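Local coordinates for protein fimbrial subunit type 1 (Actinomyces oris, PDB 3UXF) that serves as the major structural subunit of fimbriae that are anchored to the cell wall peptidoglycan of this Gram-positive bacterium, at residues Arg199-Thr204 with Val349-Gly354; Glu236-Val241 with Asn269-Gln274; Val250-Thr255 with Ile273-Glu278. All blocks are in the same frame, centred on the assembly; numbering follows the deposited sequence.

Contact 1 of 3, residues Arg199-Thr204 with Val349-Gly354; sequences RDITYT and VLSKYG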
ATOM      1  N   ARG A 199      16.263   3.200 -15.034  1.00 11.74           N
ATOM      2  CA  ARG A 199      16.782   2.058 -14.301  1.00 12.97           C
ATOM      3  C   ARG A 199      15.628   1.296 -13.632  1.00 11.66           C
ATOM      4  O   ARG A 199      14.549   1.840 -13.372  1.00 12.86           O
ATOM      5  CB  ARG A 199      17.761   2.543 -13.221  1.00 14.20           C
ATOM      6  CG  ARG A 199      18.900   3.433 -13.768  1.00 18.29           C
ATOM      7  CD  ARG A 199      19.636   2.767 -14.906  1.00 22.45           C
ATOM      8  NE  ARG A 199      20.613   1.801 -14.380  1.00 27.27           N
ATOM      9  CZ  ARG A 199      21.450   1.087 -15.135  1.00 30.01           C
ATOM     10  NH1 ARG A 199      21.439   1.221 -16.455  1.00 29.43           N
ATOM     11  NH2 ARG A 199      22.295   0.231 -14.570  1.00 36.18           N
ATOM     12  N   ASP A 200      15.888   0.024 -13.343  1.00 12.24           N
ATOM     13  CA  ASP A 200      14.881  -0.870 -12.798  1.00 11.45           C
ATOM     14  C   ASP A 200      14.312  -0.356 -11.476  1.00 10.92           C
ATOM     15  O   ASP A 200      15.076   0.097 -10.621  1.00 11.88           O
ATOM     16  CB  ASP A 200      15.531  -2.225 -12.527  1.00 17.52           C
ATOM     17  CG  ASP A 200      15.991  -2.938 -13.807  1.00 19.72           C
ATOM     18  OD1 ASP A 200      15.622  -2.513 -14.925  1.00 18.29           O
ATOM     19  OD2 ASP A 200      16.759  -3.919 -13.675  1.00 24.72           O
ATOM     20  N   ILE A 201      13.008  -0.513 -11.288  1.00 11.18           N
ATOM     21  CA  ILE A 201      12.382  -0.169 -10.009  1.00 10.29           C
ATOM     22  C   ILE A 201      11.678  -1.424  -9.502  1.00 14.14           C
ATOM     23  O   ILE A 201      11.103  -2.158 -10.287  1.00 14.48           O
ATOM     24  CB  ILE A 201      11.403   1.017 -10.201  1.00 10.69           C
ATOM     25  CG1 ILE A 201      12.214   2.322 -10.407  1.00  9.27           C
ATOM     26  CG2 ILE A 201      10.400   1.134  -9.012  1.00 13.40           C
ATOM     27  CD1 ILE A 201      11.362   3.553 -10.752  1.00 11.21           C
ATOM     28  N   THR A 202      11.698  -1.683  -8.196  1.00 10.75           N
ATOM     29  CA  THR A 202      11.065  -2.889  -7.682  1.00 12.05           C
ATOM     30  C   THR A 202       9.826  -2.531  -6.858  1.00 11.18           C
ATOM     31  O   THR A 202       9.892  -1.644  -5.999  1.00 12.60           O
ATOM     32  CB  THR A 202      11.994  -3.657  -6.734  1.00 12.91           C
ATOM     33  OG1 THR A 202      13.264  -3.922  -7.372  1.00 16.60           O
ATOM     34  CG2 THR A 202      11.364  -4.986  -6.333  1.00 11.86           C
ATOM     35  N   TYR A 203       8.714  -3.202  -7.129  1.00  9.70           N
ATOM     36  CA  TYR A 203       7.518  -3.028  -6.308  1.00  9.80           C
ATOM     37  C   TYR A 203       7.251  -4.262  -5.464  1.00 11.12           C
ATOM     38  O   TYR A 203       7.458  -5.396  -5.919  1.00 10.49           O
ATOM     39  CB  TYR A 203       6.304  -2.792  -7.204  1.00  9.24           C
ATOM     40  CG  TYR A 203       6.318  -1.451  -7.918  1.00 10.19           C
ATOM     41  CD1 TYR A 203       6.370  -0.262  -7.214  1.00 10.50           C
ATOM     42  CD2 TYR A 203       6.247  -1.383  -9.303  1.00 13.64           C
ATOM     43  CE1 TYR A 203       6.345   0.958  -7.832  1.00  9.47           C
ATOM     44  CE2 TYR A 203       6.212  -0.147  -9.956  1.00 13.76           C
ATOM     45  CZ  TYR A 203       6.274   1.015  -9.228  1.00 12.70           C
ATOM     46  OH  TYR A 203       6.250   2.241  -9.871  1.00 13.34           O
ATOM     47  N   THR A 204       6.836  -4.054  -4.209  1.00  8.70           N
ATOM     48  CA  THR A 204       6.575  -5.172  -3.315  1.00  9.62           C
ATOM     49  C   THR A 204       5.197  -4.975  -2.754  1.00 10.47           C
ATOM     50  O   THR A 204       4.908  -3.937  -2.150  1.00 12.92           O
ATOM     51  CB  THR A 204       7.598  -5.247  -2.163  1.00 11.22           C
ATOM     52  OG1 THR A 204       8.939  -5.230  -2.684  1.00 12.18           O
ATOM     53  CG2 THR A 204       7.349  -6.515  -1.298  1.00 13.00           C
ATOM     54  N   VAL A 349       1.912   4.404  -4.072  1.00 11.83           N
ATOM     55  CA  VAL A 349       3.297   4.767  -3.786  1.00  9.95           C
ATOM     56  C   VAL A 349       3.835   5.530  -4.970  1.00 13.61           C
ATOM     57  O   VAL A 349       3.463   5.240  -6.106  1.00 11.55           O
ATOM     58  CB  VAL A 349       4.207   3.518  -3.524  1.00 12.30           C
ATOM     59  CG1 VAL A 349       3.785   2.836  -2.268  1.00 17.20           C
ATOM     60  CG2 VAL A 349       4.233   2.516  -4.699  1.00 11.10           C
ATOM     61  N   LEU A 350       4.715   6.485  -4.702  1.00 10.33           N
ATOM     62  CA  LEU A 350       5.254   7.366  -5.736  1.00  9.07           C
ATOM     63  C   LEU A 350       6.761   7.289  -5.825  1.00  9.88           C
ATOM     64  O   LEU A 350       7.453   7.081  -4.809  1.00 11.14           O
ATOM     65  CB  LEU A 350       4.931   8.823  -5.420  1.00 10.89           C
ATOM     66  CG  LEU A 350       3.450   9.134  -5.214  1.00 13.35           C
ATOM     67  CD1 LEU A 350       3.284  10.620  -4.930  1.00 17.08           C
ATOM     68  CD2 LEU A 350       2.631   8.736  -6.415  1.00 14.32           C
ATOM     69  N   SER A 351       7.253   7.433  -7.054  1.00 10.02           N
ATOM     70  CA  SER A 351       8.654   7.771  -7.363  1.00 10.00           C
ATOM     71  C   SER A 351       8.632   9.130  -8.072  1.00 10.75           C
ATOM     72  O   SER A 351       7.743   9.396  -8.892  1.00 11.83           O
ATOM     73  CB  SER A 351       9.275   6.723  -8.295  1.00  9.79           C
ATOM     74  OG  SER A 351       9.248   5.426  -7.729  1.00 11.39           O
ATOM     75  N   LYS A 352       9.585   9.999  -7.729  1.00  9.15           N
ATOM     76  CA  LYS A 352       9.579  11.376  -8.259  1.00  9.01           C
ATOM     77  C   LYS A 352      10.904  11.685  -8.950  1.00  9.69           C
ATOM     78  O   LYS A 352      11.956  11.655  -8.324  1.00  9.52           O
ATOM     79  CB  LYS A 352       9.291  12.376  -7.128  1.00 11.65           C
ATOM     80  CG  LYS A 352       7.963  12.141  -6.455  1.00 12.75           C
ATOM     81  CD  LYS A 352       7.813  13.114  -5.276  1.00 13.37           C
ATOM     82  CE  LYS A 352       6.487  12.874  -4.558  1.00 14.44           C
ATOM     83  NZ  LYS A 352       5.353  13.573  -5.249  1.00 17.52           N
ATOM     84  N   TYR A 353      10.839  11.991 -10.245  1.00 11.28           N
ATOM     85  CA  TYR A 353      12.018  12.248 -11.075  1.00 11.68           C
ATOM     86  C   TYR A 353      11.949  13.655 -11.628  1.00 11.45           C
ATOM     87  O   TYR A 353      10.890  14.108 -12.087  1.00 12.26           O
ATOM     88  CB  TYR A 353      12.078  11.239 -12.257  1.00 11.45           C
ATOM     89  CG  TYR A 353      12.540   9.855 -11.881  1.00  8.92           C
ATOM     90  CD1 TYR A 353      11.635   8.887 -11.442  1.00  9.52           C
ATOM     91  CD2 TYR A 353      13.890   9.524 -11.912  1.00  9.05           C
ATOM     92  CE1 TYR A 353      12.064   7.616 -11.056  1.00 10.49           C
ATOM     93  CE2 TYR A 353      14.330   8.266 -11.545  1.00  9.32           C
ATOM     94  CZ  TYR A 353      13.421   7.315 -11.119  1.00  9.21           C
ATOM     95  OH  TYR A 353      13.829   6.051 -10.768  1.00 10.84           O
ATOM     96  N   GLY A 354      13.082  14.352 -11.578  1.00  9.09           N
ATOM     97  CA  GLY A 354      13.122  15.732 -12.050  1.00  8.92           C
ATOM     98  C   GLY A 354      14.087  15.974 -13.199  1.00 11.13           C
ATOM     99  O   GLY A 354      15.088  15.285 -13.378  1.00 11.52           O
TER
HETATM  100  O   HOH W   1      13.851   4.602 -13.392  1.00 11.68           O
HETATM  101  O   HOH W   2       6.605   4.328  -8.113  1.00 10.91           O
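Ile201 lies opposite Ser351 and Tyr203 opposite Val349, on strand segments 201-204 and 349-354 that run nearly antiparallel (168°) with axes 10.4 Å apart, a spacing too wide for backbone pairing; side chains and two waters meet in the gap, with Val189 and Leu314 packing beside them. Ile201 is stretched out (chi2 174°), which carries CD1 across to the edge of the Tyr353 ring, 3.5 Å from Tyr353 OH and near the ring plane. Its other branch serves its own strand: CG2 lies over one face of the Tyr203 ring, nearer the ring's margin than its centre. Tyr203 and Val349 run alongside each other with opposed headings, and Tyr203 CE1 meets Val349 CG2 at 4.1 Å.

Water supplies the polar links. One molecule donates to Arg199 O at 2.8 Å and to Tyr353 OH at 3.0 Å. The second lies in the Tyr203 ring plane, 2.8 Å from Tyr203 OH, and donates to Ser351 OG. Ser351 OG also bonds Asp191 OD2, and Tyr353 OH bonds Ala194 O. The spacing, the lack of direct hydrogen bonds across and the buried side chains meeting from two sheets are those of a beta sandwich with a mainly apolar, water-bridged interior.

Contact 2 of 3, residues Glu236-Val241 with Asn269-Gln274; sequences EALTPV and NWATIQ
Leu238, Ala271 and Ile273 have the most surface buried here, about 26 Å² each, and Pro240 follows with 23 Å². They form two pairs. Leu238 sits over Ala271, with CA atoms 9.0 Å apart, and Pro240 over Ile273 at 8.7 Å; in all four the bond from CA to CB leads toward the other segment.

In the first pair the long side chain spans most of the gap. Leu238 has CG anti to its carbonyl carbon and CD1 in a nearly extended position (chi2 166°), and this methyl ends 3.8 Å from Ala271 CB. The short alanine offers a single methyl, so the contact is one carbon against one carbon. In the second pair the roles are reversed. Ile273 sends its longer branch across, bent at chi2 -68°, until Ile273 CD1 lies 4.1 Å from Pro240 CB, on the pyrrolidine ring.

The loop leading into strand 241-245 of one sheet thus packs its apolar side chains on strand 269-275 of the other, extending the interior of the beta sandwich, while Leu238 is also tied by backbone bonding to Asn301. Further neighbours close in: Leu238 also touches Thr262, Pro240 touches Leu260 and Leu300, and Ile273 touches Val298. Between the two segments there is no hydrogen bond, and the summed buried surface is a modest 102 Å². The chemistry is therefore purely that of aliphatic carbon: the segments meet through non-directional dispersion and the exclusion of water, while backbone bonds to neighbouring strands hold each in place.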
ATOM      1  N   GLU A 236       5.138  -6.735 -20.075  1.00 11.74           N
ATOM      2  CA  GLU A 236       5.575  -8.062 -20.495  1.00 10.89           C
ATOM      3  C   GLU A 236       6.874  -8.504 -19.824  1.00 10.28           C
ATOM      4  O   GLU A 236       7.376  -9.578 -20.080  1.00 10.28           O
ATOM      5  CB  GLU A 236       5.734  -8.111 -22.037  1.00 12.05           C
ATOM      6  CG  GLU A 236       7.040  -7.482 -22.601  1.00 13.12           C
ATOM      7  CD  GLU A 236       7.067  -5.965 -22.613  1.00 15.17           C
ATOM      8  OE1 GLU A 236       6.040  -5.334 -22.300  1.00 14.20           O
ATOM      9  OE2 GLU A 236       8.119  -5.439 -23.039  1.00 16.87           O
ATOM     10  N   ALA A 237       7.432  -7.683 -18.924  1.00  9.95           N
ATOM     11  CA  ALA A 237       8.718  -8.026 -18.329  1.00 10.39           C
ATOM     12  C   ALA A 237       8.764  -7.716 -16.854  1.00 12.34           C
ATOM     13  O   ALA A 237       9.660  -7.006 -16.385  1.00 13.30           O
ATOM     14  CB  ALA A 237       9.867  -7.299 -19.047  1.00 13.33           C
ATOM     15  N   LEU A 238       7.817  -8.291 -16.127  1.00  9.84           N
ATOM     16  CA  LEU A 238       7.688  -8.019 -14.686  1.00 10.02           C
ATOM     17  C   LEU A 238       8.450  -9.015 -13.802  1.00 13.19           C
ATOM     18  O   LEU A 238       8.585  -8.787 -12.580  1.00 11.30           O
ATOM     19  CB  LEU A 238       6.193  -8.026 -14.334  1.00 10.64           C
ATOM     20  CG  LEU A 238       5.389  -6.843 -14.876  1.00 10.11           C
ATOM     21  CD1 LEU A 238       3.876  -7.177 -14.740  1.00 13.54           C
ATOM     22  CD2 LEU A 238       5.757  -5.504 -14.222  1.00 12.81           C
ATOM     23  N   THR A 239       8.918 -10.130 -14.378  1.00 10.95           N
ATOM     24  CA  THR A 239       9.571 -11.235 -13.647  1.00 12.17           C
ATOM     25  C   THR A 239       9.129 -11.388 -12.190  1.00 11.94           C
ATOM     26  O   THR A 239       9.945 -11.255 -11.286  1.00 12.31           O
ATOM     27  CB  THR A 239      11.109 -11.181 -13.706  1.00 15.20           C
ATOM     28  OG1 THR A 239      11.593  -9.902 -13.282  1.00 13.09           O
ATOM     29  CG2 THR A 239      11.567 -11.401 -15.147  1.00 15.27           C
ATOM     30  N   PRO A 240       7.846 -11.679 -11.978  1.00 12.02           N
ATOM     31  CA  PRO A 240       7.313 -11.700 -10.612  1.00 12.26           C
ATOM     32  C   PRO A 240       7.938 -12.796  -9.737  1.00 11.32           C
ATOM     33  O   PRO A 240       8.295 -13.879 -10.252  1.00 13.56           O
ATOM     34  CB  PRO A 240       5.831 -12.023 -10.803  1.00 13.17           C
ATOM     35  CG  PRO A 240       5.722 -12.570 -12.213  1.00 20.07           C
ATOM     36  CD  PRO A 240       6.817 -11.977 -13.000  1.00 14.28           C
ATOM     37  N   VAL A 241       7.988 -12.512  -8.426  1.00 11.54           N
ATOM     38  CA  VAL A 241       8.328 -13.487  -7.408  1.00 10.66           C
ATOM     39  C   VAL A 241       7.188 -13.412  -6.402  1.00 11.90           C
ATOM     40  O   VAL A 241       6.788 -12.312  -6.006  1.00 12.41           O
ATOM     41  CB  VAL A 241       9.656 -13.158  -6.723  1.00 11.81           C
ATOM     42  CG1 VAL A 241       9.910 -14.158  -5.610  1.00 12.96           C
ATOM     43  CG2 VAL A 241      10.769 -13.247  -7.736  1.00 15.49           C
ATOM     44  N   ASN A 269      -2.113   0.001 -17.624  1.00 12.34           N
ATOM     45  CA  ASN A 269      -2.198  -1.427 -17.873  1.00 10.61           C
ATOM     46  C   ASN A 269      -2.367  -2.146 -16.557  1.00 11.35           C
ATOM     47  O   ASN A 269      -2.516  -1.500 -15.510  1.00 10.36           O
ATOM     48  CB  ASN A 269      -0.963  -1.934 -18.600  1.00 12.48           C
ATOM     49  CG  ASN A 269      -0.801  -1.267 -19.940  1.00 16.38           C
ATOM     50  OD1 ASN A 269      -1.780  -1.069 -20.646  1.00 17.96           O
ATOM     51  ND2 ASN A 269       0.434  -0.892 -20.288  1.00 16.61           N
ATOM     52  N   TRP A 270      -2.452  -3.471 -16.641  1.00 11.56           N
ATOM     53  CA  TRP A 270      -2.935  -4.242 -15.499  1.00 11.55           C
ATOM     54  C   TRP A 270      -2.182  -5.554 -15.364  1.00 10.68           C
ATOM     55  O   TRP A 270      -1.850  -6.210 -16.356  1.00 11.87           O
ATOM     56  CB  TRP A 270      -4.429  -4.548 -15.657  1.00 11.41           C
ATOM     57  CG  TRP A 270      -5.249  -3.344 -15.703  1.00 11.93           C
ATOM     58  CD1 TRP A 270      -5.680  -2.678 -16.836  1.00 13.36           C
ATOM     59  CD2 TRP A 270      -5.771  -2.620 -14.589  1.00 11.78           C
ATOM     60  NE1 TRP A 270      -6.430  -1.598 -16.473  1.00 14.44           N
ATOM     61  CE2 TRP A 270      -6.509  -1.530 -15.105  1.00 12.66           C
ATOM     62  CE3 TRP A 270      -5.698  -2.783 -13.197  1.00 11.31           C
ATOM     63  CZ2 TRP A 270      -7.168  -0.605 -14.290  1.00 13.66           C
ATOM     64  CZ3 TRP A 270      -6.376  -1.853 -12.388  1.00 11.04           C
ATOM     65  CH2 TRP A 270      -7.091  -0.779 -12.942  1.00 13.49           C
ATOM     66  N   ALA A 271      -1.853  -5.930 -14.114  1.00 12.12           N
ATOM     67  CA  ALA A 271      -1.192  -7.204 -13.863  1.00  9.63           C
ATOM     68  C   ALA A 271      -1.903  -7.839 -12.689  1.00 13.26           C
ATOM     69  O   ALA A 271      -2.047  -7.208 -11.647  1.00 16.02           O
ATOM     70  CB  ALA A 271       0.260  -6.980 -13.492  1.00 12.83           C
ATOM     71  N   THR A 272      -2.343  -9.080 -12.847  1.00 11.72           N
ATOM     72  CA  THR A 272      -2.993  -9.798 -11.756  1.00 11.60           C
ATOM     73  C   THR A 272      -2.169 -11.036 -11.431  1.00 11.82           C
ATOM     74  O   THR A 272      -1.813 -11.824 -12.332  1.00 14.22           O
ATOM     75  CB  THR A 272      -4.387 -10.281 -12.185  1.00 11.10           C
ATOM     76  OG1 THR A 272      -5.191  -9.140 -12.506  1.00 13.48           O
ATOM     77  CG2 THR A 272      -5.070 -11.037 -11.038  1.00 13.68           C
ATOM     78  N   ILE A 273      -1.863 -11.220 -10.147  1.00 11.75           N
ATOM     79  CA  ILE A 273      -1.343 -12.496  -9.677  1.00 12.20           C
ATOM     80  C   ILE A 273      -2.541 -13.250  -9.131  1.00 11.46           C
ATOM     81  O   ILE A 273      -3.189 -12.799  -8.188  1.00 12.47           O
ATOM     82  CB  ILE A 273      -0.250 -12.315  -8.589  1.00 11.26           C
ATOM     83  CG1 ILE A 273       1.009 -11.670  -9.164  1.00 13.46           C
ATOM     84  CG2 ILE A 273       0.066 -13.654  -7.888  1.00 11.95           C
ATOM     85  CD1 ILE A 273       1.780 -12.509 -10.122  1.00 11.44           C
ATOM     86  N   GLN A 274      -2.868 -14.353  -9.780  1.00 10.92           N
ATOM     87  CA  GLN A 274      -4.048 -15.139  -9.437  1.00 13.93           C
ATOM     88  C   GLN A 274      -3.587 -16.472  -8.869  1.00 11.81           C
ATOM     89  O   GLN A 274      -2.915 -17.227  -9.548  1.00 14.54           O
ATOM     90  CB  GLN A 274      -4.876 -15.329 -10.713  1.00 14.15           C
ATOM     91  CG  GLN A 274      -6.146 -16.200 -10.574  1.00 15.04           C
ATOM     92  CD  GLN A 274      -6.730 -16.472 -11.962  1.00 17.87           C
ATOM     93  OE1 GLN A 274      -6.208 -17.308 -12.702  1.00 20.85           O
ATOM     94  NE2 GLN A 274      -7.754 -15.696 -12.347  1.00 22.16           N
TER

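Contact 3 of 3, residues Val250-Thr255 with Ile273-Glu278; sequences VTLAET and IQLTEE
Leu252 and Thr276 reach across to Leu275 and Thr255 at a strand-to-helix junction of the beta-sandwich domain, where strand 269-275 ends and helix 277-288 begins with Thr276 as its N-cap.

The apolar part is one methyl pair, Leu252 CD1 and Leu275 CD1, 4.3 Å apart. Leu275 has torsions well off the staggered positions (chi1 -100°), so the exact placement of its tip should be read with caution. Both leucines also touch Leu296 of strand 295-302, which places the pair at the margin of the sandwich interior.

The polar part centres on Thr276. With chi1 at 60°, OG1 lies between the backbone N and the carbonyl carbon; from there it caps the backbone N of Gly279 and also bonds to Thr256 O, joining the first turn of the helix to the loop just beyond 250-255. Glu278, within that turn, forms salt bridges to Arg281 and Lys282.

No hydrogen bond joins the two segments directly, and the meeting of the threonines is a matter of van der Waals fit. Thr255 turns the chain with a positive phi of 74°, and the methyl Thr276 CG2 rests 3.5 Å from the carbonyl oxygen Thr255 O.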
ATOM      1  N   VAL A 250       8.013 -19.077   2.363  1.00 18.73           N
ATOM      2  CA  VAL A 250       8.247 -19.962   1.236  1.00 17.69           C
ATOM      3  C   VAL A 250       8.070 -19.159  -0.038  1.00 15.36           C
ATOM      4  O   VAL A 250       7.371 -18.148  -0.054  1.00 14.61           O
ATOM      5  CB  VAL A 250       7.291 -21.158   1.190  1.00 17.74           C
ATOM      6  CG1 VAL A 250       7.520 -22.061   2.397  1.00 19.25           C
ATOM      7  CG2 VAL A 250       5.831 -20.705   1.115  1.00 17.28           C
ATOM      8  N   THR A 251       8.688 -19.643  -1.096  1.00 14.15           N
ATOM      9  CA  THR A 251       8.464 -19.090  -2.414  1.00 13.00           C
ATOM     10  C   THR A 251       7.529 -20.004  -3.184  1.00 15.43           C
ATOM     11  O   THR A 251       7.703 -21.234  -3.202  1.00 17.10           O
ATOM     12  CB  THR A 251       9.802 -18.939  -3.131  1.00 15.14           C
ATOM     13  OG1 THR A 251      10.608 -18.021  -2.390  1.00 18.24           O
ATOM     14  CG2 THR A 251       9.647 -18.419  -4.567  1.00 17.18           C
ATOM     15  N   LEU A 252       6.526 -19.405  -3.822  1.00 12.88           N
ATOM     16  CA  LEU A 252       5.581 -20.137  -4.620  1.00 12.71           C
ATOM     17  C   LEU A 252       6.044 -20.249  -6.071  1.00 14.72           C
ATOM     18  O   LEU A 252       6.938 -19.503  -6.515  1.00 16.41           O
ATOM     19  CB  LEU A 252       4.237 -19.421  -4.593  1.00 13.13           C
ATOM     20  CG  LEU A 252       3.602 -19.276  -3.205  1.00 13.70           C
ATOM     21  CD1 LEU A 252       2.145 -18.741  -3.311  1.00 14.96           C
ATOM     22  CD2 LEU A 252       3.621 -20.591  -2.425  1.00 16.75           C
ATOM     23  N   ALA A 253       5.454 -21.197  -6.792  1.00 14.56           N
ATOM     24  CA  ALA A 253       5.902 -21.514  -8.147  1.00 16.94           C
ATOM     25  C   ALA A 253       4.905 -21.070  -9.188  1.00 16.70           C
ATOM     26  O   ALA A 253       3.700 -21.320  -9.059  1.00 16.36           O
ATOM     27  CB  ALA A 253       6.142 -23.025  -8.276  1.00 17.83           C
ATOM     28  N   GLU A 254       5.392 -20.425 -10.254  1.00 16.31           N
ATOM     29  CA  GLU A 254       4.466 -20.048 -11.312  1.00 18.96           C
ATOM     30  C   GLU A 254       3.866 -21.322 -11.924  1.00 19.54           C
ATOM     31  O   GLU A 254       4.530 -22.375 -11.937  1.00 22.11           O
ATOM     32  CB  GLU A 254       5.156 -19.145 -12.387  1.00 21.89           C
ATOM     33  CG  GLU A 254       4.258 -18.887 -13.635  1.00 26.06           C
ATOM     34  CD  GLU A 254       4.271 -17.447 -14.175  1.00 40.13           C
ATOM     35  OE1 GLU A 254       5.344 -16.777 -14.099  1.00 38.38           O
ATOM     36  OE2 GLU A 254       3.192 -16.993 -14.693  1.00 36.38           O
ATOM     37  N   THR A 255       2.635 -21.204 -12.412  1.00 21.62           N
ATOM     38  CA  THR A 255       1.827 -22.300 -12.957  1.00 20.73           C
ATOM     39  C   THR A 255       1.290 -23.214 -11.868  1.00 19.38           C
ATOM     40  O   THR A 255       0.074 -23.430 -11.759  1.00 24.19           O
ATOM     41  CB  THR A 255       2.585 -23.114 -13.989  1.00 25.31           C
ATOM     42  OG1 THR A 255       3.157 -22.216 -14.930  1.00 28.50           O
ATOM     43  CG2 THR A 255       1.629 -24.082 -14.709  1.00 26.55           C
ATOM     44  N   ILE A 273      -1.863 -11.220 -10.147  1.00 11.75           N
ATOM     45  CA  ILE A 273      -1.343 -12.496  -9.677  1.00 12.20           C
ATOM     46  C   ILE A 273      -2.541 -13.250  -9.131  1.00 11.46           C
ATOM     47  O   ILE A 273      -3.189 -12.799  -8.188  1.00 12.47           O
ATOM     48  CB  ILE A 273      -0.250 -12.315  -8.589  1.00 11.26           C
ATOM     49  CG1 ILE A 273       1.009 -11.670  -9.164  1.00 13.46           C
ATOM     50  CG2 ILE A 273       0.066 -13.654  -7.888  1.00 11.95           C
ATOM     51  CD1 ILE A 273       1.780 -12.509 -10.122  1.00 11.44           C
ATOM     52  N   GLN A 274      -2.868 -14.353  -9.780  1.00 10.92           N
ATOM     53  CA  GLN A 274      -4.048 -15.139  -9.437  1.00 13.93           C
ATOM     54  C   GLN A 274      -3.587 -16.472  -8.869  1.00 11.81           C
ATOM     55  O   GLN A 274      -2.915 -17.227  -9.548  1.00 14.54           O
ATOM     56  CB  GLN A 274      -4.876 -15.329 -10.713  1.00 14.15           C
ATOM     57  CG  GLN A 274      -6.146 -16.200 -10.574  1.00 15.04           C
ATOM     58  CD  GLN A 274      -6.730 -16.472 -11.962  1.00 17.87           C
ATOM     59  OE1 GLN A 274      -6.208 -17.308 -12.702  1.00 20.85           O
ATOM     60  NE2 GLN A 274      -7.754 -15.696 -12.347  1.00 22.16           N
ATOM     61  N   LEU A 275      -3.912 -16.736  -7.604  1.00 12.84           N
ATOM     62  CA  LEU A 275      -3.527 -18.021  -7.024  1.00 14.34           C
ATOM     63  C   LEU A 275      -4.349 -19.143  -7.705  1.00 19.49           C
ATOM     64  O   LEU A 275      -5.556 -18.972  -7.972  1.00 18.67           O
ATOM     65  CB  LEU A 275      -3.796 -17.983  -5.533  1.00 15.79           C
ATOM     66  CG  LEU A 275      -2.647 -17.729  -4.549  1.00 22.39           C
ATOM     67  CD1 LEU A 275      -1.380 -17.007  -5.045  1.00 14.41           C
ATOM     68  CD2 LEU A 275      -3.079 -17.308  -3.157  1.00 14.56           C
ATOM     69  N   THR A 276      -3.709 -20.273  -7.982  1.00 15.65           N
ATOM     70  CA  THR A 276      -4.395 -21.468  -8.501  1.00 17.76           C
ATOM     71  C   THR A 276      -5.070 -22.204  -7.348  1.00 18.47           C
ATOM     72  O   THR A 276      -4.962 -21.802  -6.187  1.00 15.86           O
ATOM     73  CB  THR A 276      -3.372 -22.445  -9.099  1.00 18.48           C
ATOM     74  OG1 THR A 276      -2.458 -22.813  -8.063  1.00 16.05           O
ATOM     75  CG2 THR A 276      -2.584 -21.811 -10.243  1.00 16.23           C
ATOM     76  N   GLU A 277      -5.762 -23.299  -7.651  1.00 17.75           N
ATOM     77  CA  GLU A 277      -6.354 -24.085  -6.581  1.00 20.84           C
ATOM     78  C   GLU A 277      -5.261 -24.510  -5.559  1.00 17.24           C
ATOM     79  O   GLU A 277      -5.453 -24.367  -4.339  1.00 17.40           O
ATOM     80  CB  GLU A 277      -7.091 -25.304  -7.151  1.00 21.64           C
ATOM     81  CG  GLU A 277      -7.520 -26.247  -6.037  1.00 25.20           C
ATOM     82  CD  GLU A 277      -8.534 -27.269  -6.475  1.00 36.17           C
ATOM     83  OE1 GLU A 277      -8.599 -27.582  -7.682  1.00 35.93           O
ATOM     84  OE2 GLU A 277      -9.275 -27.751  -5.595  1.00 44.76           O
ATOM     85  N   GLU A 278      -4.122 -24.988  -6.056  1.00 18.34           N
ATOM     86  CA  GLU A 278      -3.049 -25.392  -5.140  1.00 17.49           C
ATOM     87  C   GLU A 278      -2.459 -24.186  -4.401  1.00 16.82           C
ATOM     88  O   GLU A 278      -2.189 -24.250  -3.198  1.00 15.18           O
ATOM     89  CB  GLU A 278      -2.006 -26.246  -5.857  1.00 19.09           C
ATOM     90  CG  GLU A 278      -0.725 -26.476  -5.047  1.00 16.49           C
ATOM     91  CD  GLU A 278      -0.928 -27.203  -3.725  1.00 20.11           C
ATOM     92  OE1 GLU A 278      -2.017 -27.755  -3.441  1.00 20.21           O
ATOM     93  OE2 GLU A 278       0.033 -27.247  -2.945  1.00 19.58           O
TER

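Contacts 2 and 3 lie at successive points along strand 269-275, sharing Ile273 and Gln274, with centres about 13 Å apart. Contact 1 is centred about 16 Å from contact 2 and about 26 Å from contact 3; the nearest atoms are about 6 Å and about 10 Å away. Contact 1 joins strands of the two facing sheets; contact 2 sets the loop entering strand 241-245, and contact 3 the chain leaving strand 250-251, against strand 269-275. In sequence, contacts 2 and 3 fall between 199-204 and 349-354. None of the calcium ligands belongs to these segments. Lys187 and Asn316 lie beside Tyr203 and Val349, a Lys-Asn pairing consistent with the intramolecular isopeptide bonds of such pilins.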